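Local coordinates for lipolytic protein G-D-S-L family (Veillonella parvula DSM 2008, PDB 4RW0) that probably hydrolyses acyl ester bonds, as a member of the GDSL-like lipase/acylhydrolase family of SGNH hydrolases, at residues A[53-58]-A[93-98]; A[110-115]-A[151-156]; A[122-127]-A[144-149]. One frame throughout, in Å; residues are numbered along the deposited sequence.

Overall arrangement
The three contacts lie in one SGNH-type alpha/beta domain; all are partly buried, but they differ in place and chemistry. Interaction 1 is apolar: two neighbouring helices packed over the central sheet. Interaction 2, on the opposite side of the chain's centre and about 28 Å away between centres, is polar, with water joining a loop to a helix end. Interaction 3 mixes both characters, a buried valine and the aliphatic part of an exposed arginine meeting a tyrosine. Interactions 2 and 3 share helix 145-154, have centres about 9 Å apart and touch directly, Gln112 CB lying 3.5 Å from Tyr146 CE2. Interaction 1 shares no element with either.

Interaction 1: A[53-58]-A[93-98]; sequences YNIENW and VKAIEL
Glu56 brings the one flat group among the residues that touch here, and its carboxylate plane takes no part: the methylene CG does the touching, meeting Leu98 CD2 at 3.6 Å. The two side chains lie roughly perpendicular, and the extended glutamate chain carries its acid end away from the leucine. No ring lies between the two segments. The indole of Trp58 belongs to another set of neighbours, meeting Tyr41 edge-to-face and reaching strands 4-10 and 69-73.

What holds the helices together is aliphatic. Ile55 points toward helix 85-100 and uses its two branches separately. Its short branch, CG2, lies 3.6 Å from Leu98 CD2, while CD1 at the end of the long branch comes to 4.1 Å from Ala95 CB. Ile55 and Leu98 run alongside one another, pointing opposite ways. In Leu98, CG anti to the backbone N (chi1 173°) sends the branch toward the other helix, and chi2 (62°) sets CD2 between Ile55 and Glu56. Each type suits its place: branched isoleucine covers two partners a helical turn apart, alanine's single methyl leaves room for the end of Ile55 and for Met51 and Ile52, about one turn before Ile55 on helix 48-59, and leucine bridges the partly exposed margin, where the glutamate offers a greasy stem below a charged end.

There is no hydrogen bond across the pair, so shape and the hydrophobic effect carry it. The segment axes pass 10.3 Å apart and run nearly parallel, at 12°. Ile55 also reaches down to Phe9 and Leu72. Side-by-side parallel helices over the strands of a parallel sheet are the arrangement produced by successive beta-alpha-beta crossovers, here in the flavodoxin-like alpha/beta fold of SGNH hydrolases.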
loop_
_atom_site.group_PDB
_atom_site.type_symbol
_atom_site.label_atom_id
_atom_site.label_comp_id
_atom_site.label_asym_id
_atom_site.label_seq_id
_atom_site.Cartn_x
_atom_site.Cartn_y
_atom_site.Cartn_z
ATOM N N TYR A 53 0.786 -6.147 -13.786
ATOM C CA TYR A 53 0.773 -7.534 -14.247
ATOM C C TYR A 53 0.161 -8.501 -13.222
ATOM O O TYR A 53 -0.624 -9.404 -13.560
ATOM C CB TYR A 53 2.163 -8.033 -14.676
ATOM C CG TYR A 53 2.856 -7.215 -15.760
ATOM C CD1 TYR A 53 2.142 -6.505 -16.757
ATOM C CD2 TYR A 53 4.233 -7.093 -15.760
ATOM C CE1 TYR A 53 2.805 -5.719 -17.708
ATOM C CE2 TYR A 53 4.913 -6.303 -16.693
ATOM C CZ TYR A 53 4.186 -5.658 -17.706
ATOM O OH TYR A 53 4.966 -4.888 -18.521
ATOM N N ASN A 54 0.511 -8.315 -11.937
ATOM C CA ASN A 54 -0.104 -9.146 -10.891
ATOM C C ASN A 54 -1.580 -8.994 -10.830
ATOM O O ASN A 54 -2.308 -9.954 -10.640
ATOM C CB ASN A 54 0.534 -8.873 -9.543
ATOM C CG ASN A 54 2.001 -9.315 -9.496
ATOM O OD1 ASN A 54 2.428 -10.197 -10.207
ATOM N ND2 ASN A 54 2.741 -8.733 -8.605
ATOM N N ILE A 55 -2.052 -7.743 -10.990
ATOM C CA ILE A 55 -3.464 -7.495 -10.921
ATOM C C ILE A 55 -4.171 -8.144 -12.111
ATOM O O ILE A 55 -5.229 -8.718 -11.972
ATOM C CB ILE A 55 -3.737 -5.971 -10.901
ATOM C CG1 ILE A 55 -3.224 -5.392 -9.619
ATOM C CG2 ILE A 55 -5.182 -5.676 -10.963
ATOM C CD1 ILE A 55 -3.211 -3.860 -9.631
ATOM N N GLU A 56 -3.564 -8.041 -13.269
ATOM C CA GLU A 56 -4.181 -8.655 -14.496
ATOM C C GLU A 56 -4.233 -10.129 -14.331
ATOM O O GLU A 56 -5.236 -10.761 -14.681
ATOM C CB GLU A 56 -3.361 -8.360 -15.760
ATOM C CG GLU A 56 -3.266 -6.889 -16.179
ATOM C CD GLU A 56 -2.178 -6.606 -17.268
ATOM O OE1 GLU A 56 -1.277 -7.470 -17.453
ATOM O OE2 GLU A 56 -2.175 -5.480 -17.877
ATOM N N ASN A 57 -3.168 -10.738 -13.794
ATOM C CA ASN A 57 -3.171 -12.235 -13.727
ATOM C C ASN A 57 -4.211 -12.720 -12.739
ATOM O O ASN A 57 -4.873 -13.739 -12.938
ATOM C CB ASN A 57 -1.782 -12.785 -13.331
ATOM C CG ASN A 57 -0.701 -12.443 -14.356
ATOM O OD1 ASN A 57 -0.984 -12.212 -15.541
ATOM N ND2 ASN A 57 0.531 -12.336 -13.891
ATOM N N TRP A 58 -4.446 -11.944 -11.693
ATOM C CA TRP A 58 -5.550 -12.289 -10.793
ATOM C C TRP A 58 -6.904 -11.991 -11.433
ATOM O O TRP A 58 -7.858 -12.775 -11.341
ATOM C CB TRP A 58 -5.405 -11.510 -9.437
ATOM C CG TRP A 58 -6.686 -11.442 -8.647
ATOM C CD1 TRP A 58 -7.182 -12.419 -7.898
ATOM C CD2 TRP A 58 -7.623 -10.376 -8.612
ATOM N NE1 TRP A 58 -8.393 -12.052 -7.384
ATOM C CE2 TRP A 58 -8.658 -10.767 -7.779
ATOM C CE3 TRP A 58 -7.671 -9.121 -9.187
ATOM C CZ2 TRP A 58 -9.772 -9.999 -7.556
ATOM C CZ3 TRP A 58 -8.777 -8.274 -8.889
ATOM C CH2 TRP A 58 -9.829 -8.737 -8.145
ATOM N N VAL A 93 -2.360 5.245 -11.403
ATOM C CA VAL A 93 -3.720 5.455 -11.899
ATOM C C VAL A 93 -4.232 4.343 -12.823
ATOM O O VAL A 93 -5.377 3.874 -12.672
ATOM C CB VAL A 93 -3.832 6.834 -12.621
ATOM C CG1 VAL A 93 -5.155 6.926 -13.307
ATOM C CG2 VAL A 93 -3.647 7.972 -11.626
ATOM N N LYS A 94 -3.372 3.850 -13.706
ATOM C CA LYS A 94 -3.697 2.704 -14.551
ATOM C C LYS A 94 -4.041 1.475 -13.734
ATOM O O LYS A 94 -5.052 0.811 -13.929
ATOM C CB LYS A 94 -2.509 2.394 -15.440
ATOM C CG LYS A 94 -2.582 3.202 -16.714
ATOM C CD LYS A 94 -1.239 3.382 -17.441
ATOM C CE LYS A 94 -0.537 2.101 -17.870
ATOM N NZ LYS A 94 0.701 2.420 -18.647
ATOM N N ALA A 95 -3.251 1.249 -12.711
ATOM C CA ALA A 95 -3.553 0.154 -11.787
ATOM C C ALA A 95 -4.887 0.329 -11.101
ATOM O O ALA A 95 -5.658 -0.649 -10.986
ATOM C CB ALA A 95 -2.423 0.012 -10.787
ATOM N N ILE A 96 -5.182 1.564 -10.684
ATOM C CA ILE A 96 -6.398 1.851 -9.971
ATOM C C ILE A 96 -7.611 1.669 -10.867
ATOM O O ILE A 96 -8.637 1.105 -10.452
ATOM C CB ILE A 96 -6.363 3.292 -9.384
ATOM C CG1 ILE A 96 -5.302 3.452 -8.283
ATOM C CG2 ILE A 96 -7.729 3.720 -8.885
ATOM C CD1 ILE A 96 -4.913 4.898 -7.990
ATOM N N GLU A 97 -7.482 2.096 -12.117
ATOM C CA GLU A 97 -8.612 1.926 -13.129
ATOM C C GLU A 97 -8.847 0.471 -13.434
ATOM O O GLU A 97 -9.995 0.005 -13.438
ATOM C CB GLU A 97 -8.287 2.682 -14.398
ATOM C CG GLU A 97 -8.238 4.184 -14.169
ATOM C CD GLU A 97 -7.721 4.994 -15.378
ATOM O OE1 GLU A 97 -7.073 4.433 -16.324
ATOM O OE2 GLU A 97 -7.962 6.227 -15.348
ATOM N N LEU A 98 -7.762 -0.286 -13.568
ATOM C CA LEU A 98 -7.898 -1.720 -13.767
ATOM C C LEU A 98 -8.538 -2.409 -12.589
ATOM O O LEU A 98 -9.557 -3.094 -12.727
ATOM C CB LEU A 98 -6.533 -2.327 -14.099
ATOM C CG LEU A 98 -6.513 -3.853 -14.174
ATOM C CD1 LEU A 98 -7.447 -4.337 -15.305
ATOM C CD2 LEU A 98 -5.073 -4.365 -14.309
#

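Interaction 2: A[110-115]-A[151-156]; sequences ETQIDS and EADQIG
Asp153, on the last turn of helix 145-154, faces Gln112 and Asp114 of the loop after strand 104-108 without bonding directly to either. The nearest approaches are from its OD2, 4.0 Å to Gln112 NE2 and 4.1 Å to Asp114 OD1. Its carboxylate plane stands almost square to the Gln112 amide, at 84°, and to the other carboxylate. Asp153 extends its acid group from the helix toward the loop.

The direct hydrogen bond lies within the loop. Gln112 NE2 donates to Asp114 OD1 over 3.0 Å with a bent N-H...O angle of 141°, and the amide nitrogen arrives from above the carboxylate plane, 42° out of it. Glutamine suits this place because its neutral NH2 group can serve an acid and a water together.

Water makes the links across the contact. One molecule accepts from Gln112 NE2 at 3.2 Å and donates to Asp153 OD2, at a modelled distance so short that its exact length is doubtful. A second lies between Asp114 OD2 and Asp153 OD1, 2.7 Å from each. A third joins Asp114 OD1 to Asp153 OD2, so the two acids are bridged twice.

Backbone bonds finish the helix. Gly156 N bonds back to Asp153 O, and the positive phi of Gly156 together with two bonds into the last turn makes a Schellman motif; glycine takes this phi readily, since its lack of a CB avoids a clash with the preceding carbonyl. On the loop side, backbone bonding ties Asp114 to Glu163.

Two like charges so near, one at the C-terminal end of a helix, would be expected to raise the proton affinity of the carboxylates. The bridging waters probably ease that repulsion, making this a hydrated polar seam between loop and helix.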
loop_
_atom_site.group_PDB
_atom_site.type_symbol
_atom_site.label_atom_id
_atom_site.label_comp_id
_atom_site.label_asym_id
_atom_site.label_seq_id
_atom_site.Cartn_x
_atom_site.Cartn_y
_atom_site.Cartn_z
ATOM N N GLU A 110 2.572 5.229 0.113
ATOM C CA GLU A 110 3.750 4.574 0.537
ATOM C C GLU A 110 4.609 5.503 1.446
ATOM O O GLU A 110 4.531 6.714 1.366
ATOM C CB GLU A 110 4.548 4.036 -0.643
ATOM C CG GLU A 110 5.308 2.744 -0.255
ATOM C CD GLU A 110 5.592 1.762 -1.426
ATOM O OE1 GLU A 110 5.567 2.201 -2.600
ATOM O OE2 GLU A 110 5.853 0.558 -1.134
ATOM N N THR A 111 5.400 4.871 2.263
ATOM C CA THR A 111 6.182 5.479 3.305
ATOM C C THR A 111 7.462 6.088 2.800
ATOM O O THR A 111 7.869 5.932 1.658
ATOM C CB THR A 111 6.453 4.400 4.382
ATOM O OG1 THR A 111 6.875 3.184 3.754
ATOM C CG2 THR A 111 5.188 4.099 5.141
ATOM N N GLN A 112 8.118 6.841 3.665
ATOM C CA GLN A 112 9.247 7.652 3.247
ATOM C C GLN A 112 10.489 6.898 2.845
ATOM O O GLN A 112 10.747 5.790 3.297
ATOM C CB GLN A 112 9.591 8.649 4.371
ATOM C CG GLN A 112 10.368 8.020 5.526
ATOM C CD GLN A 112 10.106 8.760 6.847
ATOM O OE1 GLN A 112 8.964 8.891 7.290
ATOM N NE2 GLN A 112 11.170 9.194 7.497
ATOM N N ILE A 113 11.284 7.533 2.007
ATOM C CA ILE A 113 12.608 7.045 1.663
ATOM C C ILE A 113 13.573 7.732 2.659
ATOM O O ILE A 113 14.008 8.890 2.455
ATOM C CB ILE A 113 12.932 7.302 0.165
ATOM C CG1 ILE A 113 11.928 6.486 -0.694
ATOM C CG2 ILE A 113 14.370 6.845 -0.133
ATOM C CD1 ILE A 113 12.234 6.444 -2.137
ATOM N N ASP A 114 13.860 7.005 3.740
ATOM C CA ASP A 114 14.541 7.536 4.931
ATOM C C ASP A 114 16.020 7.789 4.704
ATOM O O ASP A 114 16.646 8.474 5.457
ATOM C CB ASP A 114 14.389 6.576 6.138
ATOM C CG ASP A 114 14.595 7.294 7.499
ATOM O OD1 ASP A 114 14.055 8.425 7.635
ATOM O OD2 ASP A 114 15.268 6.734 8.423
ATOM N N SER A 115 16.596 7.209 3.680
ATOM C CA SER A 115 17.974 7.476 3.337
ATOM C C SER A 115 18.186 8.768 2.553
ATOM O O SER A 115 19.318 9.069 2.271
ATOM C CB SER A 115 18.482 6.351 2.405
ATOM O OG SER A 115 17.565 6.265 1.320
ATOM N N GLU A 151 5.747 10.791 11.343
ATOM C CA GLU A 151 5.528 11.389 12.700
ATOM C C GLU A 151 6.140 10.574 13.810
ATOM O O GLU A 151 6.786 11.105 14.730
ATOM C CB GLU A 151 4.049 11.609 12.942
ATOM C CG GLU A 151 3.533 12.725 12.046
ATOM C CD GLU A 151 2.060 13.047 12.208
ATOM O OE1 GLU A 151 1.313 12.324 12.907
ATOM O OE2 GLU A 151 1.632 14.049 11.590
ATOM N N ALA A 152 6.032 9.262 13.699
ATOM C CA ALA A 152 6.573 8.408 14.717
ATOM C C ALA A 152 8.061 8.479 14.707
ATOM O O ALA A 152 8.753 8.570 15.782
ATOM C CB ALA A 152 6.118 6.960 14.467
ATOM N N ASP A 153 8.649 8.385 13.516
ATOM C CA ASP A 153 10.120 8.428 13.436
ATOM C C ASP A 153 10.672 9.826 13.894
ATOM O O ASP A 153 11.732 9.923 14.555
ATOM C CB ASP A 153 10.577 8.124 12.024
ATOM C CG ASP A 153 12.020 8.296 11.837
ATOM O OD1 ASP A 153 12.808 7.328 12.138
ATOM O OD2 ASP A 153 12.329 9.391 11.274
ATOM N N GLN A 154 9.937 10.855 13.564
ATOM C CA GLN A 154 10.369 12.215 13.841
ATOM C C GLN A 154 10.474 12.450 15.329
ATOM O O GLN A 154 11.340 13.140 15.743
ATOM C CB GLN A 154 9.381 13.163 13.256
ATOM C CG GLN A 154 9.583 14.610 13.650
ATOM C CD GLN A 154 8.663 15.515 12.835
ATOM O OE1 GLN A 154 7.414 15.528 12.996
ATOM N NE2 GLN A 154 9.267 16.218 11.902
ATOM N N ILE A 155 9.625 11.823 16.128
ATOM C CA ILE A 155 9.664 11.967 17.556
ATOM C C ILE A 155 10.566 10.981 18.259
ATOM O O ILE A 155 10.658 10.964 19.478
ATOM C CB ILE A 155 8.219 11.856 18.059
ATOM C CG1 ILE A 155 8.008 12.769 19.244
ATOM C CG2 ILE A 155 7.837 10.429 18.416
ATOM C CD1 ILE A 155 6.556 12.824 19.656
ATOM N N GLY A 156 11.196 10.091 17.511
ATOM C CA GLY A 156 12.153 9.169 18.101
ATOM C C GLY A 156 11.703 7.727 18.219
ATOM O O GLY A 156 12.452 6.899 18.686
HETATM O O HOH W 1 10.769 11.000 10.154
HETATM O O HOH W 2 15.314 7.265 11.041
HETATM O O HOH W 3 14.287 10.240 9.545
#

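Interaction 3: A[122-127]-A[144-149]; sequences LVVREV and DFYTTL
Val124 and Arg125 of helix 120-138 meet one residue of helix 145-154, Tyr146, at its ring and hydroxyl. The close packing is at the outer end of the tyrosine, where Arg125 lends its methylenes rather than its charge: CD lies 3.4 Å from Tyr146 OH, and CG 3.8 Å from Tyr146 CZ. The phenol is held by a hydrogen bond to Asp121, one turn before Arg125, which fixes this end of the ring. Such a residue fits a boundary, its ring in apolar company and its hydroxyl bonded near the surface.

Farther in, the contact is buried but looser. A chi1 of 170° turns Val124 CG1 toward the ring, and it comes obliquely to 4.0 Å from Tyr146 CD2. Gln112 lies against the same ring from the neighbouring loop. A beta-branched valine suits this spot, being compact and rigid. The open side belongs to the guanidinium: a bend at chi3 (53°) leads the charged end away from the phenol, so only the methylenes touch.

Helix 145-154 starts just before the tyrosine, where Asp144 is the N-cap and its OD1 accepts from Thr147 N at 3.1 Å. The next residue, Phe145, packs on helix 168-182, while Val124 also touches Ile113 and helix 76-80. Tyr146 thus spans from the helix following strand 141-143 to helix 120-138, which leads into that strand and borders helix 85-100.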
loop_
_atom_site.group_PDB
_atom_site.type_symbol
_atom_site.label_atom_id
_atom_site.label_comp_id
_atom_site.label_asym_id
_atom_site.label_seq_id
_atom_site.Cartn_x
_atom_site.Cartn_y
_atom_site.Cartn_z
ATOM N N LEU A 122 11.281 13.436 -1.794
ATOM C CA LEU A 122 10.413 14.475 -2.367
ATOM C C LEU A 122 9.557 13.921 -3.525
ATOM O O LEU A 122 8.401 14.342 -3.710
ATOM C CB LEU A 122 11.216 15.696 -2.846
ATOM C CG LEU A 122 12.187 16.330 -1.833
ATOM C CD1 LEU A 122 12.948 17.500 -2.472
ATOM C CD2 LEU A 122 11.425 16.828 -0.624
ATOM N N VAL A 123 10.092 12.959 -4.257
ATOM C CA VAL A 123 9.312 12.305 -5.335
ATOM C C VAL A 123 8.122 11.541 -4.723
ATOM O O VAL A 123 6.950 11.663 -5.162
ATOM C CB VAL A 123 10.182 11.350 -6.131
ATOM C CG1 VAL A 123 9.390 10.778 -7.292
ATOM C CG2 VAL A 123 11.439 12.036 -6.657
ATOM N N VAL A 124 8.399 10.840 -3.607
ATOM C CA VAL A 124 7.361 10.091 -2.872
ATOM C C VAL A 124 6.250 11.036 -2.436
ATOM O O VAL A 124 5.055 10.787 -2.596
ATOM C CB VAL A 124 7.954 9.363 -1.594
ATOM C CG1 VAL A 124 6.855 8.796 -0.725
ATOM C CG2 VAL A 124 8.849 8.234 -1.979
ATOM N N ARG A 125 6.659 12.174 -1.895
ATOM C CA ARG A 125 5.696 13.140 -1.452
ATOM C C ARG A 125 4.850 13.675 -2.565
ATOM O O ARG A 125 3.657 13.881 -2.338
ATOM C CB ARG A 125 6.369 14.291 -0.668
ATOM C CG ARG A 125 6.857 13.784 0.699
ATOM C CD ARG A 125 7.809 14.696 1.425
ATOM N NE ARG A 125 7.251 16.014 1.519
ATOM C CZ ARG A 125 7.968 17.119 1.773
ATOM N NH1 ARG A 125 9.301 17.075 2.026
ATOM N NH2 ARG A 125 7.336 18.289 1.780
ATOM N N GLU A 126 5.453 13.933 -3.710
ATOM C CA GLU A 126 4.718 14.445 -4.903
ATOM C C GLU A 126 3.723 13.421 -5.388
ATOM O O GLU A 126 2.590 13.752 -5.670
ATOM C CB GLU A 126 5.690 14.754 -6.076
ATOM C CG GLU A 126 6.598 15.977 -5.923
ATOM C CD GLU A 126 7.785 16.056 -6.914
ATOM O OE1 GLU A 126 7.845 15.317 -7.923
ATOM O OE2 GLU A 126 8.691 16.877 -6.660
ATOM N N VAL A 127 4.128 12.142 -5.455
ATOM C CA VAL A 127 3.196 11.059 -5.825
ATOM C C VAL A 127 2.057 11.061 -4.857
ATOM O O VAL A 127 0.898 11.047 -5.266
ATOM C CB VAL A 127 3.909 9.663 -5.844
ATOM C CG1 VAL A 127 2.939 8.519 -5.944
ATOM C CG2 VAL A 127 4.900 9.607 -6.963
ATOM N N ASP A 144 -3.101 6.646 4.722
ATOM C CA ASP A 144 -1.894 7.500 4.702
ATOM C C ASP A 144 -0.835 6.914 5.592
ATOM O O ASP A 144 -0.591 7.422 6.719
ATOM C CB ASP A 144 -2.213 8.954 5.145
ATOM C CG ASP A 144 -1.011 9.900 5.016
ATOM O OD1 ASP A 144 0.092 9.549 4.535
ATOM O OD2 ASP A 144 -1.147 11.062 5.424
ATOM N N PHE A 145 -0.161 5.857 5.114
ATOM C CA PHE A 145 0.913 5.278 5.899
ATOM C C PHE A 145 2.082 6.216 6.058
ATOM O O PHE A 145 2.830 6.158 7.056
ATOM C CB PHE A 145 1.394 3.991 5.260
ATOM C CG PHE A 145 0.368 2.879 5.208
ATOM C CD1 PHE A 145 -0.038 2.203 6.370
ATOM C CD2 PHE A 145 -0.139 2.437 3.981
ATOM C CE1 PHE A 145 -0.907 1.142 6.307
ATOM C CE2 PHE A 145 -1.013 1.373 3.922
ATOM C CZ PHE A 145 -1.411 0.715 5.093
ATOM N N TYR A 146 2.304 7.049 5.037
ATOM C CA TYR A 146 3.453 7.913 5.010
ATOM C C TYR A 146 3.491 8.766 6.313
ATOM O O TYR A 146 4.523 8.820 6.994
ATOM C CB TYR A 146 3.413 8.907 3.804
ATOM C CG TYR A 146 4.615 9.842 3.770
ATOM C CD1 TYR A 146 4.660 11.008 4.525
ATOM C CD2 TYR A 146 5.713 9.544 3.004
ATOM C CE1 TYR A 146 5.786 11.824 4.542
ATOM C CE2 TYR A 146 6.820 10.333 3.024
ATOM C CZ TYR A 146 6.850 11.494 3.782
ATOM O OH TYR A 146 8.040 12.224 3.739
ATOM N N THR A 147 2.361 9.367 6.639
ATOM C CA THR A 147 2.278 10.282 7.779
ATOM C C THR A 147 2.461 9.557 9.109
ATOM O O THR A 147 3.171 10.012 10.010
ATOM C CB THR A 147 0.977 11.051 7.746
ATOM O OG1 THR A 147 0.936 11.797 6.542
ATOM C CG2 THR A 147 0.918 12.091 8.910
ATOM N N THR A 148 1.885 8.375 9.204
ATOM C CA THR A 148 2.037 7.543 10.376
ATOM C C THR A 148 3.453 7.262 10.768
ATOM O O THR A 148 3.838 7.459 11.916
ATOM C CB THR A 148 1.254 6.198 10.155
ATOM O OG1 THR A 148 -0.103 6.482 9.896
ATOM C CG2 THR A 148 1.323 5.367 11.350
ATOM N N LEU A 149 4.274 6.804 9.850
ATOM C CA LEU A 149 5.634 6.538 10.173
ATOM C C LEU A 149 6.521 7.793 10.234
ATOM O O LEU A 149 7.519 7.800 10.990
ATOM C CB LEU A 149 6.236 5.534 9.211
ATOM C CG LEU A 149 5.552 4.119 9.329
ATOM C CD1 LEU A 149 6.452 3.036 8.787
ATOM C CD2 LEU A 149 5.209 3.703 10.769
#